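Local coordinates for protein hypothetic aldehyde deformylating oxygenase (Sulfolobus tokodaii, PDB 5V4T) that binds iron in a ferritin-like helical bundle and probably acts as an oxidoreductase, with aldehyde deformylating oxygenase activity reported for it, at residues 90-95 against 163-168. Numbering follows the deposited sequence.
Sequences VEDFQS and VKRVEE
D92 and R165 reach for each other from opposite directions and close a salt bridge between well-separated backbones: the nearest CA atoms, those of these two residues, are 11.7 Å apart. The bond runs from R165 NH2 to D92 OD2 at 2.8 Å, with an N-H...O angle of 141°, so it is bent. Its two ends are met differently. OD2 lies at the edge of the guanidinium, close to its plane, whereas NH2 comes in from above the carboxylate; the two planes stand 66° apart, and the second pair, D92 OD1 to R165 NH1, stays 4.1 Å apart, consistent with a single direct bond. A water completes the second link, donating to D92 OD1 at 2.7 Å and accepting from R165 NH1 at 2.9 Å. On the arginine side the chain is bent at chi2 (-88°) and chi3, which brings the guanidinium edge to the acid. In this ferritin-like bundle the pair ties the C-terminal end of helix 80-93 to helix 159-179, away from the iron site. Helix 98-128 supplies further partners: R105 NE makes a second salt bridge to D92 OD2, while T104 OG1 is hydrogen-bonded to R165 NE, and N101 O to R165 NH2. With an alanine in place of D92, R165 and R105 would probably lose their shared carboxylate, and the bridging water the oxygen it donates to. Just past the helix, S95 turns back on the same residue's backbone: S95 OG donates to D92 O at 2.6 Å and S95 N to D92 O at 3.1 Å.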
loop_
_atom_site.group_PDB
_atom_site.type_symbol
_atom_site.label_atom_id
_atom_site.label_comp_id
_atom_site.label_asym_id
_atom_site.label_seq_id
_atom_site.Cartn_x
_atom_site.Cartn_y
_atom_site.Cartn_z
ATOM N N VAL A 90 -10.920 0.491 -9.030
ATOM C CA VAL A 90 -11.308 0.362 -10.434
ATOM C C VAL A 90 -12.519 1.282 -10.726
ATOM O O VAL A 90 -12.535 2.052 -11.728
ATOM C CB VAL A 90 -11.608 -1.104 -10.779
ATOM C CG1 VAL A 90 -12.307 -1.206 -12.140
ATOM C CG2 VAL A 90 -10.339 -1.928 -10.757
ATOM N N GLU A 91 -13.532 1.221 -9.879
ATOM C CA GLU A 91 -14.710 2.132 -10.005
ATOM C C GLU A 91 -14.315 3.608 -9.999
ATOM O O GLU A 91 -14.769 4.425 -10.821
ATOM C CB GLU A 91 -15.705 1.802 -8.881
ATOM C CG GLU A 91 -16.270 0.393 -8.961
ATOM C CD GLU A 91 -17.297 0.085 -7.883
ATOM O OE1 GLU A 91 -17.488 0.901 -6.953
ATOM O OE2 GLU A 91 -17.874 -1.015 -7.954
ATOM N N ASP A 92 -13.421 3.979 -9.094
ATOM C CA ASP A 92 -12.936 5.334 -9.027
ATOM C C ASP A 92 -12.252 5.786 -10.307
ATOM O O ASP A 92 -12.454 6.922 -10.722
ATOM C CB ASP A 92 -12.011 5.529 -7.825
ATOM C CG ASP A 92 -12.796 5.569 -6.482
ATOM O OD1 ASP A 92 -14.063 5.714 -6.522
ATOM O OD2 ASP A 92 -12.155 5.435 -5.425
ATOM N N PHE A 93 -11.437 4.920 -10.891
ATOM C CA PHE A 93 -10.757 5.278 -12.139
ATOM C C PHE A 93 -11.737 5.567 -13.275
ATOM O O PHE A 93 -11.424 6.394 -14.179
ATOM C CB PHE A 93 -9.816 4.180 -12.559
ATOM C CG PHE A 93 -8.409 4.427 -12.106
ATOM C CD1 PHE A 93 -7.592 5.263 -12.796
ATOM C CD2 PHE A 93 -7.924 3.842 -10.983
ATOM C CE1 PHE A 93 -6.306 5.475 -12.419
ATOM C CE2 PHE A 93 -6.627 4.032 -10.580
ATOM C CZ PHE A 93 -5.805 4.886 -11.278
ATOM N N GLN A 94 -12.885 4.928 -13.172
ATOM C CA GLN A 94 -13.932 5.021 -14.201
ATOM C C GLN A 94 -14.936 6.089 -13.866
ATOM O O GLN A 94 -15.890 6.312 -14.623
ATOM C CB GLN A 94 -14.651 3.675 -14.325
ATOM C CG GLN A 94 -13.805 2.551 -14.839
ATOM C CD GLN A 94 -14.344 1.154 -14.516
ATOM O OE1 GLN A 94 -15.173 0.908 -13.587
ATOM N NE2 GLN A 94 -13.882 0.230 -15.282
ATOM N N SER A 95 -14.773 6.781 -12.758
ATOM C CA SER A 95 -15.727 7.769 -12.332
ATOM C C SER A 95 -15.440 9.121 -12.897
ATOM O O SER A 95 -14.353 9.473 -13.397
ATOM C CB SER A 95 -15.758 7.883 -10.796
ATOM O OG SER A 95 -14.540 8.494 -10.324
ATOM N N VAL A 163 -11.577 15.417 2.410
ATOM C CA VAL A 163 -11.579 15.021 3.829
ATOM C C VAL A 163 -12.678 14.013 4.076
ATOM O O VAL A 163 -12.455 13.019 4.738
ATOM C CB VAL A 163 -11.674 16.244 4.748
ATOM C CG1 VAL A 163 -11.848 15.825 6.211
ATOM C CG2 VAL A 163 -10.474 17.124 4.610
ATOM N N LYS A 164 -13.922 14.294 3.588
ATOM C CA LYS A 164 -15.013 13.367 3.781
ATOM C C LYS A 164 -14.713 11.978 3.161
ATOM O O LYS A 164 -15.035 10.943 3.772
ATOM C CB LYS A 164 -16.327 13.952 3.255
ATOM C CG LYS A 164 -16.811 15.143 4.069
ATOM C CD LYS A 164 -18.078 15.780 3.499
ATOM C CE LYS A 164 -19.011 14.765 2.824
ATOM N NZ LYS A 164 -20.450 15.238 2.728
ATOM N N ARG A 165 -14.061 11.959 1.985
ATOM C CA ARG A 165 -13.633 10.720 1.387
ATOM C C ARG A 165 -12.699 9.931 2.277
ATOM O O ARG A 165 -12.866 8.673 2.424
ATOM C CB ARG A 165 -12.928 10.931 0.054
ATOM C CG ARG A 165 -13.829 11.329 -1.093
ATOM C CD ARG A 165 -14.407 10.169 -1.833
ATOM N NE ARG A 165 -13.384 9.379 -2.478
ATOM C CZ ARG A 165 -13.616 8.216 -3.022
ATOM N NH1 ARG A 165 -14.878 7.748 -3.075
ATOM N NH2 ARG A 165 -12.649 7.545 -3.600
ATOM N N VAL A 166 -11.699 10.615 2.817
ATOM C CA VAL A 166 -10.731 9.979 3.710
ATOM C C VAL A 166 -11.488 9.352 4.881
ATOM O O VAL A 166 -11.249 8.218 5.254
ATOM C CB VAL A 166 -9.591 10.916 4.136
ATOM C CG1 VAL A 166 -8.699 10.254 5.166
ATOM C CG2 VAL A 166 -8.777 11.289 2.909
ATOM N N GLU A 167 -12.371 10.143 5.481
ATOM C CA GLU A 167 -13.145 9.684 6.621
ATOM C C GLU A 167 -14.009 8.466 6.257
ATOM O O GLU A 167 -14.169 7.510 7.057
ATOM C CB GLU A 167 -13.958 10.846 7.189
ATOM C CG GLU A 167 -13.068 11.905 7.818
ATOM C CD GLU A 167 -13.743 13.202 8.224
ATOM O OE1 GLU A 167 -14.775 13.587 7.658
ATOM O OE2 GLU A 167 -13.159 13.888 9.080
ATOM N N GLU A 168 -14.587 8.448 5.055
ATOM C CA GLU A 168 -15.467 7.360 4.656
ATOM C C GLU A 168 -14.761 6.081 4.412
ATOM O O GLU A 168 -15.271 5.025 4.721
ATOM C CB GLU A 168 -16.294 7.774 3.417
ATOM C CG GLU A 168 -17.253 8.886 3.826
ATOM C CD GLU A 168 -17.991 9.510 2.662
ATOM O OE1 GLU A 168 -17.769 9.047 1.508
ATOM O OE2 GLU A 168 -18.732 10.499 2.940
HETATM O O HOH W 1 -15.292 5.172 -4.226
#